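Local coordinates for Cap5O (Staphylococcus aureus, PDB 3OJO), which is a UDP-N-acetyl-mannosamine dehydrogenase of capsular polysaccharide biosynthesis that binds NAD and probably uses it to oxidise its nucleotide-sugar substrate, at residues 89-94 / 127-132; 157-162 / 210-215; 93-98 / 267-272. One frame throughout, in Å; residues are numbered along the deposited sequence.

Interaction 1 of 3, residues 89-94 / 127-132; sequences IAVPTP and VESTIA. With NAD (nicotinamide-adenine-dinucleotide), chain J.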
# COMPACT_ATOMS: atom_id res chain seq x y z
N ILE B 89 -13.14 22.46 18.58
CA ILE B 89 -13.40 21.17 19.22
C ILE B 89 -12.15 20.31 19.02
O ILE B 89 -11.77 20.01 17.87
CB ILE B 89 -14.70 20.52 18.70
CG1 ILE B 89 -15.93 21.39 19.08
CG2 ILE B 89 -14.86 19.07 19.22
CD1 ILE B 89 -17.06 21.36 18.10
N ALA B 90 -11.50 19.94 20.13
CA ALA B 90 -10.29 19.13 20.20
C ALA B 90 -10.46 18.02 21.25
O ALA B 90 -9.52 17.71 22.00
CB ALA B 90 -9.10 20.01 20.55
N VAL B 91 -11.66 17.42 21.30
CA VAL B 91 -12.02 16.33 22.21
C VAL B 91 -11.55 14.98 21.59
O VAL B 91 -11.20 14.97 20.40
CB VAL B 91 -13.54 16.33 22.57
CG1 VAL B 91 -13.97 17.65 23.18
CG2 VAL B 91 -14.39 15.99 21.35
N PRO B 92 -11.52 13.83 22.32
CA PRO B 92 -11.06 12.59 21.67
C PRO B 92 -12.12 11.92 20.79
O PRO B 92 -13.32 12.16 20.92
CB PRO B 92 -10.65 11.69 22.84
CG PRO B 92 -11.03 12.44 24.09
CD PRO B 92 -11.88 13.60 23.72
N THR B 93 -11.65 11.10 19.86
CA THR B 93 -12.51 10.32 18.97
C THR B 93 -12.14 8.87 19.22
O THR B 93 -11.25 8.35 18.55
CB THR B 93 -12.45 10.77 17.51
OG1 THR B 93 -11.12 10.62 17.08
CG2 THR B 93 -12.90 12.19 17.34
N PRO B 94 -12.73 8.26 20.27
CA PRO B 94 -12.36 6.87 20.61
C PRO B 94 -12.66 5.86 19.51
O PRO B 94 -13.37 6.17 18.54
CB PRO B 94 -13.17 6.60 21.89
CG PRO B 94 -13.62 7.94 22.38
CD PRO B 94 -13.80 8.75 21.16
N VAL B 127 -13.40 21.96 13.89
CA VAL B 127 -13.31 20.64 14.47
C VAL B 127 -11.89 20.15 14.15
O VAL B 127 -11.54 19.99 12.97
CB VAL B 127 -14.44 19.71 13.98
CG1 VAL B 127 -14.32 18.32 14.60
CG2 VAL B 127 -15.80 20.31 14.31
N GLU B 128 -11.03 20.08 15.19
CA GLU B 128 -9.63 19.65 15.06
C GLU B 128 -9.48 18.13 15.26
O GLU B 128 -8.49 17.55 14.83
CB GLU B 128 -8.72 20.41 16.02
CG GLU B 128 -8.17 21.71 15.46
CD GLU B 128 -7.09 22.37 16.29
OE1 GLU B 128 -6.77 21.85 17.39
OE2 GLU B 128 -6.56 23.42 15.86
N SER B 129 -10.45 17.51 15.92
CA SER B 129 -10.54 16.08 16.21
C SER B 129 -10.68 15.27 14.92
O SER B 129 -11.20 15.77 13.92
CB SER B 129 -11.77 15.82 17.09
OG SER B 129 -11.74 16.61 18.26
N THR B 130 -10.28 14.00 14.97
CA THR B 130 -10.40 13.12 13.81
C THR B 130 -11.85 12.81 13.59
O THR B 130 -12.53 12.37 14.52
CB THR B 130 -9.53 11.88 13.98
OG1 THR B 130 -8.18 12.34 14.08
CG2 THR B 130 -9.67 10.90 12.82
N ILE B 131 -12.35 13.07 12.37
CA ILE B 131 -13.75 12.80 12.07
C ILE B 131 -13.92 11.97 10.81
O ILE B 131 -13.14 12.12 9.86
CB ILE B 131 -14.62 14.07 12.10
CG1 ILE B 131 -14.17 15.09 11.05
CG2 ILE B 131 -14.72 14.65 13.53
CD1 ILE B 131 -14.92 16.36 11.06
N ALA B 132 -14.96 11.11 10.80
CA ALA B 132 -15.30 10.27 9.65
C ALA B 132 -15.73 11.16 8.50
O ALA B 132 -16.28 12.24 8.75
CB ALA B 132 -16.40 9.29 10.01
PA NAD J . -6.77 13.68 24.98
O1A NAD J . -7.45 12.52 25.60
O2A NAD J . -5.38 13.82 25.47
O5B NAD J . -7.60 15.01 25.33
C5B NAD J . -9.00 15.05 25.25
C4B NAD J . -9.49 15.97 26.34
O4B NAD J . -10.79 16.42 26.02
C3B NAD J . -9.55 15.29 27.72
O3B NAD J . -8.97 16.15 28.69
C2B NAD J . -11.04 15.20 27.98
O2B NAD J . -11.38 15.26 29.36
C1B NAD J . -11.59 16.38 27.20
N9A NAD J . -13.00 16.19 26.86
C8A NAD J . -13.59 15.00 26.46
N7A NAD J . -14.88 15.25 26.13
C5A NAD J . -15.11 16.57 26.31
C6A NAD J . -16.26 17.34 26.14
N6A NAD J . -17.37 16.75 25.70
N1A NAD J . -16.21 18.71 26.41
C2A NAD J . -15.03 19.30 26.83
N3A NAD J . -13.90 18.53 27.00
C4A NAD J . -13.94 17.18 26.75
O3 NAD J . -6.86 13.53 23.37
PN NAD J . -5.86 14.27 22.35
O1N NAD J . -4.63 13.45 22.25
O2N NAD J . -5.78 15.71 22.70
O5D NAD J . -6.61 14.11 20.96
C5D NAD J . -7.99 14.34 20.83
C4D NAD J . -8.41 13.86 19.45
O4D NAD J . -7.70 14.57 18.44
C3D NAD J . -8.04 12.40 19.15
O3D NAD J . -8.83 11.41 19.77
C2D NAD J . -8.17 12.41 17.65
O2D NAD J . -9.52 12.58 17.32
C1D NAD J . -7.51 13.73 17.31
N1N NAD J . -6.08 13.45 17.02
C2N NAD J . -5.10 13.56 17.98
C3N NAD J . -3.77 13.25 17.66
C7N NAD J . -2.64 13.76 18.51
O7N NAD J . -1.53 14.34 17.84
N7N NAD J . -2.70 13.64 19.84
C4N NAD J . -3.46 12.79 16.37
C5N NAD J . -4.46 12.64 15.42
C6N NAD J . -5.77 12.96 15.77
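Ile89 and Val127 pair at the ends of the parallel strands 86-89 and 124-127, and polar links carry the contact onward where the strands stop. Ile89 O accepts the N-H of Glu128 at 2.8 Å, with a weak second bond from Ser129 N. A side chain then takes over: Ser129 OG, anti to its own carbonyl carbon (chi1 -55°), donates to Val91 O at 2.7 Å, tilted 16° from the carbonyl plane. As in Rossmann folds generally, the dinucleotide lies across loops at the carboxyl ends of the parallel strands. Here both loops hold the nicotinamide ribose of NAD. Thr93 N donates to O3D at 2.8 Å, and Thr130 N reaches O2D at 2.8 Å. Thr93 OG1 meets the same O2D at 2.5 Å, where either hydroxyl may be the donor, so one ribose oxygen is gripped from both segments. The apolar contacts are fewer. Ile89 CD1 lies alongside Val127 CG2 at 4.1 Å, both side chains pointing the same way, while Val91 CG1 presses against the adenine, 3.5 Å from C5A of NAD. The carboxylate of Glu128 turns instead to the hydroxyl of Tyr195.

Interaction 2 of 3, residues 157-162 / 210-215; sequences LVHCPE and TAEMSK. With NAD (nicotinamide-adenine-dinucleotide), chain J.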
# COMPACT_ATOMS: atom_id res chain seq x y z
N LEU B 157 -18.14 26.75 9.30
CA LEU B 157 -17.79 25.39 9.68
C LEU B 157 -16.49 24.92 8.99
O LEU B 157 -16.47 24.76 7.76
CB LEU B 157 -18.94 24.42 9.37
CG LEU B 157 -20.25 24.53 10.14
CD1 LEU B 157 -21.17 23.36 9.79
CD2 LEU B 157 -20.03 24.57 11.65
N VAL B 158 -15.42 24.74 9.78
CA VAL B 158 -14.09 24.31 9.33
C VAL B 158 -13.67 22.99 10.01
O VAL B 158 -13.81 22.85 11.22
CB VAL B 158 -13.00 25.38 9.62
CG1 VAL B 158 -11.61 24.95 9.10
CG2 VAL B 158 -13.38 26.76 9.08
N HIS B 159 -13.13 22.04 9.22
CA HIS B 159 -12.46 20.86 9.73
C HIS B 159 -11.01 21.10 9.43
O HIS B 159 -10.63 21.21 8.26
CB HIS B 159 -12.91 19.54 9.08
CG HIS B 159 -12.12 18.34 9.58
ND1 HIS B 159 -11.96 18.08 10.93
CD2 HIS B 159 -11.48 17.37 8.88
CE1 HIS B 159 -11.21 16.99 11.00
NE2 HIS B 159 -10.91 16.52 9.79
N CYS B 160 -10.20 21.26 10.46
CA CYS B 160 -8.76 21.37 10.31
C CYS B 160 -8.15 20.26 11.17
O CYS B 160 -8.10 20.38 12.39
CB CYS B 160 -8.22 22.74 10.67
SG CYS B 160 -6.41 22.79 10.69
N PRO B 161 -7.74 19.14 10.56
CA PRO B 161 -7.19 18.03 11.34
C PRO B 161 -5.88 18.37 12.04
O PRO B 161 -4.91 18.82 11.44
CB PRO B 161 -7.03 16.89 10.33
CG PRO B 161 -7.68 17.33 9.10
CD PRO B 161 -7.76 18.82 9.12
N GLU B 162 -5.91 18.19 13.35
CA GLU B 162 -4.77 18.49 14.18
C GLU B 162 -3.98 17.25 14.55
O GLU B 162 -4.54 16.24 15.01
CB GLU B 162 -5.19 19.33 15.40
CG GLU B 162 -4.06 20.09 16.06
CD GLU B 162 -3.41 21.15 15.20
OE1 GLU B 162 -3.68 22.35 15.44
OE2 GLU B 162 -2.55 20.78 14.36
N THR B 210 -13.09 16.61 1.72
CA THR B 210 -11.76 16.29 1.21
C THR B 210 -10.75 16.23 2.34
O THR B 210 -9.91 15.33 2.35
CB THR B 210 -11.36 17.24 0.06
OG1 THR B 210 -12.32 17.10 -0.99
CG2 THR B 210 -9.95 16.95 -0.50
N ALA B 211 -10.86 17.16 3.31
CA ALA B 211 -10.01 17.22 4.50
C ALA B 211 -10.21 15.96 5.37
O ALA B 211 -9.24 15.41 5.92
CB ALA B 211 -10.34 18.48 5.31
N GLU B 212 -11.49 15.56 5.55
CA GLU B 212 -11.84 14.39 6.34
C GLU B 212 -11.26 13.11 5.68
O GLU B 212 -10.51 12.39 6.31
CB GLU B 212 -13.36 14.27 6.51
CG GLU B 212 -14.02 15.43 7.24
CD GLU B 212 -15.53 15.51 7.13
OE1 GLU B 212 -16.09 15.15 6.07
OE2 GLU B 212 -16.16 15.98 8.11
N MET B 213 -11.62 12.85 4.41
CA MET B 213 -11.25 11.70 3.61
C MET B 213 -9.74 11.50 3.49
O MET B 213 -9.25 10.37 3.63
CB MET B 213 -11.92 11.78 2.22
CG MET B 213 -12.04 10.44 1.48
SD MET B 213 -12.41 9.00 2.54
CE MET B 213 -14.13 8.63 2.10
N SER B 214 -9.02 12.59 3.25
CA SER B 214 -7.58 12.64 3.09
C SER B 214 -6.84 12.12 4.32
O SER B 214 -5.87 11.36 4.20
CB SER B 214 -7.15 14.07 2.76
OG SER B 214 -5.83 14.38 3.21
N LYS B 215 -7.25 12.56 5.50
CA LYS B 215 -6.56 12.19 6.73
C LYS B 215 -6.77 10.74 7.11
O LYS B 215 -5.87 10.09 7.65
CB LYS B 215 -6.91 13.18 7.86
CG LYS B 215 -6.07 14.44 7.75
CD LYS B 215 -4.57 14.20 8.01
CE LYS B 215 -3.70 15.25 7.35
NZ LYS B 215 -3.01 16.10 8.36
PA NAD J . -6.77 13.68 24.98
O1A NAD J . -7.45 12.52 25.60
O2A NAD J . -5.38 13.82 25.47
O5B NAD J . -7.60 15.01 25.33
C5B NAD J . -9.00 15.05 25.25
C4B NAD J . -9.49 15.97 26.34
O4B NAD J . -10.79 16.42 26.02
C3B NAD J . -9.55 15.29 27.72
O3B NAD J . -8.97 16.15 28.69
C2B NAD J . -11.04 15.20 27.98
O2B NAD J . -11.38 15.26 29.36
C1B NAD J . -11.59 16.38 27.20
N9A NAD J . -13.00 16.19 26.86
C8A NAD J . -13.59 15.00 26.46
N7A NAD J . -14.88 15.25 26.13
C5A NAD J . -15.11 16.57 26.31
C6A NAD J . -16.26 17.34 26.14
N6A NAD J . -17.37 16.75 25.70
N1A NAD J . -16.21 18.71 26.41
C2A NAD J . -15.03 19.30 26.83
N3A NAD J . -13.90 18.53 27.00
C4A NAD J . -13.94 17.18 26.75
O3 NAD J . -6.86 13.53 23.37
PN NAD J . -5.86 14.27 22.35
O1N NAD J . -4.63 13.45 22.25
O2N NAD J . -5.78 15.71 22.70
O5D NAD J . -6.61 14.11 20.96
C5D NAD J . -7.99 14.34 20.83
C4D NAD J . -8.41 13.86 19.45
O4D NAD J . -7.70 14.57 18.44
C3D NAD J . -8.04 12.40 19.15
O3D NAD J . -8.83 11.41 19.77
C2D NAD J . -8.17 12.41 17.65
O2D NAD J . -9.52 12.58 17.32
C1D NAD J . -7.51 13.73 17.31
N1N NAD J . -6.08 13.45 17.02
C2N NAD J . -5.10 13.56 17.98
C3N NAD J . -3.77 13.25 17.66
C7N NAD J . -2.64 13.76 18.51
O7N NAD J . -1.53 14.34 17.84
N7N NAD J . -2.70 13.64 19.84
C4N NAD J . -3.46 12.79 16.37
C5N NAD J . -4.46 12.64 15.42
C6N NAD J . -5.77 12.96 15.77
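His159, the last residue of strand 156-159, meets Ala211 and Glu212 on helix 208-238, and its side chain is worth following outward. The bond to CB already heads for the helix, and CG continues anti to the backbone N (chi1 176°), which carries the imidazole up to the helix surface. At CD2 the contact is densest: Glu212 CG lies 3.6 Å from this carbon, and Ala211 CB stands 3.9 Å from it. NE2 passes more loosely by Glu212, 4.2 Å from its CA. His159 CE1 packs against Ser129 O, 3.2 Å away, and ND1, on the other side of the ring, hydrogen-bonds to Val127 O, which fixes the ring's rotation. Pro161 CD lies over one face of the imidazole, 3.9 Å above the plane and displaced toward the rim. Beyond it, the proline ring rests on the aliphatic root of Lys215, with Pro161 CG 3.6 Å from Lys215 CG. These touches join the NAD-binding domain to the long helix of the central domain, whose residues Thr210 and Met213 also pack on Val246 of the second subunit. The Glu212 carboxylate, turned 54° from the imidazole plane, accepts from the backbone N of Lys134 and Met136. Since ND1 and both carboxylate oxygens have partners outside this pair, the facing atoms are mainly carbon, CD2 against Glu212 CG and Ala211 CB, and the contact rests on van der Waals packing and shape.

Interaction 3 of 3, residues 93-98 / 267-272; sequences TPNNDD and GHCLAV. With NAD (nicotinamide-adenine-dinucleotide), chain J.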
# COMPACT_ATOMS: atom_id res chain seq x y z
N THR B 93 -11.65 11.10 19.86
CA THR B 93 -12.51 10.32 18.97
C THR B 93 -12.14 8.87 19.22
O THR B 93 -11.25 8.35 18.55
CB THR B 93 -12.45 10.77 17.51
OG1 THR B 93 -11.12 10.62 17.08
CG2 THR B 93 -12.90 12.19 17.34
N PRO B 94 -12.73 8.26 20.27
CA PRO B 94 -12.36 6.87 20.61
C PRO B 94 -12.66 5.86 19.51
O PRO B 94 -13.37 6.17 18.54
CB PRO B 94 -13.17 6.60 21.89
CG PRO B 94 -13.62 7.94 22.38
CD PRO B 94 -13.80 8.75 21.16
N ASN B 95 -12.08 4.67 19.62
CA ASN B 95 -12.36 3.68 18.59
C ASN B 95 -13.59 2.88 18.94
O ASN B 95 -13.80 2.50 20.10
CB ASN B 95 -11.14 2.83 18.24
CG ASN B 95 -10.51 3.28 16.95
OD1 ASN B 95 -9.40 3.83 16.90
ND2 ASN B 95 -11.24 3.09 15.86
N ASN B 96 -14.47 2.72 17.96
CA ASN B 96 -15.72 1.98 18.11
C ASN B 96 -15.45 0.48 18.23
O ASN B 96 -14.50 -0.03 17.62
CB ASN B 96 -16.64 2.27 16.91
CG ASN B 96 -17.40 3.56 16.97
OD1 ASN B 96 -18.01 3.92 17.99
ND2 ASN B 96 -17.50 4.22 15.83
N ASP B 97 -16.27 -0.23 19.03
CA ASP B 97 -16.14 -1.68 19.16
C ASP B 97 -16.78 -2.29 17.91
O ASP B 97 -17.98 -2.57 17.87
CB ASP B 97 -16.70 -2.22 20.48
CG ASP B 97 -15.85 -1.85 21.68
OD1 ASP B 97 -14.66 -2.25 21.71
OD2 ASP B 97 -16.38 -1.20 22.61
N ASP B 98 -15.95 -2.34 16.85
CA ASP B 98 -16.24 -2.83 15.50
C ASP B 98 -14.93 -3.23 14.79
O ASP B 98 -13.84 -2.78 15.17
CB ASP B 98 -17.06 -1.78 14.68
CG ASP B 98 -16.28 -0.62 14.08
OD1 ASP B 98 -15.39 -0.06 14.77
OD2 ASP B 98 -16.60 -0.23 12.94
N GLY B 267 -3.79 2.78 18.29
CA GLY B 267 -4.25 4.17 18.22
C GLY B 267 -5.35 4.48 17.21
O GLY B 267 -6.45 3.92 17.27
N HIS B 268 -5.03 5.40 16.28
CA HIS B 268 -5.80 5.95 15.14
C HIS B 268 -6.95 5.12 14.53
O HIS B 268 -6.92 3.89 14.55
CB HIS B 268 -4.81 6.33 14.01
CG HIS B 268 -3.87 5.22 13.63
ND1 HIS B 268 -2.64 5.07 14.26
CD2 HIS B 268 -4.00 4.25 12.70
CE1 HIS B 268 -2.07 4.01 13.70
NE2 HIS B 268 -2.85 3.48 12.75
N CYS B 269 -7.93 5.82 13.93
CA CYS B 269 -9.09 5.22 13.27
C CYS B 269 -9.13 5.50 11.77
O CYS B 269 -8.56 6.50 11.30
CB CYS B 269 -10.39 5.58 13.98
SG CYS B 269 -10.54 7.32 14.48
N LEU B 270 -9.74 4.58 10.99
CA LEU B 270 -9.72 4.57 9.53
C LEU B 270 -10.81 5.30 8.73
O LEU B 270 -11.77 5.79 9.33
CB LEU B 270 -9.53 3.14 9.01
CG LEU B 270 -8.45 2.30 9.63
CD1 LEU B 270 -8.38 0.96 8.95
CD2 LEU B 270 -7.08 2.99 9.59
N ALA B 271 -10.65 5.34 7.37
CA ALA B 271 -11.53 5.95 6.36
C ALA B 271 -12.89 5.21 6.19
O ALA B 271 -13.35 4.96 5.07
CB ALA B 271 -10.79 6.05 5.02
N VAL B 272 -13.52 4.89 7.32
CA VAL B 272 -14.81 4.21 7.32
C VAL B 272 -15.79 4.91 8.23
O VAL B 272 -15.53 5.07 9.43
CB VAL B 272 -14.72 2.68 7.59
CG1 VAL B 272 -14.35 1.92 6.32
CG2 VAL B 272 -13.76 2.36 8.73
PA NAD J . -6.77 13.68 24.98
O1A NAD J . -7.45 12.52 25.60
O2A NAD J . -5.38 13.82 25.47
O5B NAD J . -7.60 15.01 25.33
C5B NAD J . -9.00 15.05 25.25
C4B NAD J . -9.49 15.97 26.34
O4B NAD J . -10.79 16.42 26.02
C3B NAD J . -9.55 15.29 27.72
O3B NAD J . -8.97 16.15 28.69
C2B NAD J . -11.04 15.20 27.98
O2B NAD J . -11.38 15.26 29.36
C1B NAD J . -11.59 16.38 27.20
N9A NAD J . -13.00 16.19 26.86
C8A NAD J . -13.59 15.00 26.46
N7A NAD J . -14.88 15.25 26.13
C5A NAD J . -15.11 16.57 26.31
C6A NAD J . -16.26 17.34 26.14
N6A NAD J . -17.37 16.75 25.70
N1A NAD J . -16.21 18.71 26.41
C2A NAD J . -15.03 19.30 26.83
N3A NAD J . -13.90 18.53 27.00
C4A NAD J . -13.94 17.18 26.75
O3 NAD J . -6.86 13.53 23.37
PN NAD J . -5.86 14.27 22.35
O1N NAD J . -4.63 13.45 22.25
O2N NAD J . -5.78 15.71 22.70
O5D NAD J . -6.61 14.11 20.96
C5D NAD J . -7.99 14.34 20.83
C4D NAD J . -8.41 13.86 19.45
O4D NAD J . -7.70 14.57 18.44
C3D NAD J . -8.04 12.40 19.15
O3D NAD J . -8.83 11.41 19.77
C2D NAD J . -8.17 12.41 17.65
O2D NAD J . -9.52 12.58 17.32
C1D NAD J . -7.51 13.73 17.31
N1N NAD J . -6.08 13.45 17.02
C2N NAD J . -5.10 13.56 17.98
C3N NAD J . -3.77 13.25 17.66
C7N NAD J . -2.64 13.76 18.51
O7N NAD J . -1.53 14.34 17.84
N7N NAD J . -2.70 13.64 19.84
C4N NAD J . -3.46 12.79 16.37
C5N NAD J . -4.46 12.64 15.42
C6N NAD J . -5.77 12.96 15.77
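Asn95 and Cys269 bring two irregular loops together, their CA atoms 6.4 Å apart; in the second loop Gly267 takes a positive phi of 46°, which favours glycine, and toward the other end an inverse gamma turn centred on Ala271 is closed by Val272 N on Leu270 O at 2.8 Å. The side chain of Asn95 does most of the touching. Its amide reaches across to Cys269, with ND2 3.2 Å from Cys269 CB. The other branch, OD1, faces two backbone carbonyls, lying 3.0 Å from Gly267 O and 3.4 Å from His268 O. As modelled these are acceptors facing acceptors, so the assignment of the amide's N and O is best treated as doubtful; the opposite choice would place N-H groups near the carbonyls. A chi1 of -102°, away from the usual staggered positions, accompanies this placement. The pairing spans two domains of the UDP-glucose/GDP-mannose dehydrogenase architecture, for 93-98 belongs to the NAD-binding domain and 267-272 to the central one. A covalent link reinforces it: Cys269 SG is joined in a disulfide to Cys103, farther along the loop that holds 93-98, consistent with an oxidised form of the enzyme. The same sulfur sits 4.2 Å from Thr93 OG1, close behind a hydroxyl engaged with the NAD ribose. On the helix 208-238 side, Asn219 ND2 donates to Cys269 O.

In the fold
From the N terminus, the chain completes strand 86-89 and enters the loop from which interactions 1 and 3 both start, sharing Thr93 and Pro94, so that their spans overlap. Interaction 1 closes first, after helix 106-115 has returned the chain to the neighbouring strand 124-127. Interaction 2 follows in series: strand 156-159 leads into a longer excursion that ends on helix 208-238. Interaction 3 waits for residues 267-272, so its span encloses interaction 2 entirely. The first contact thus ties two loops within the Rossmann domain, whereas interaction 2 joins the end of a sheet strand, and interaction 3 the loop after strand 86-89, to the central domain. Strand pairing of Val127 N with Val158 O connects interactions 1 and 2.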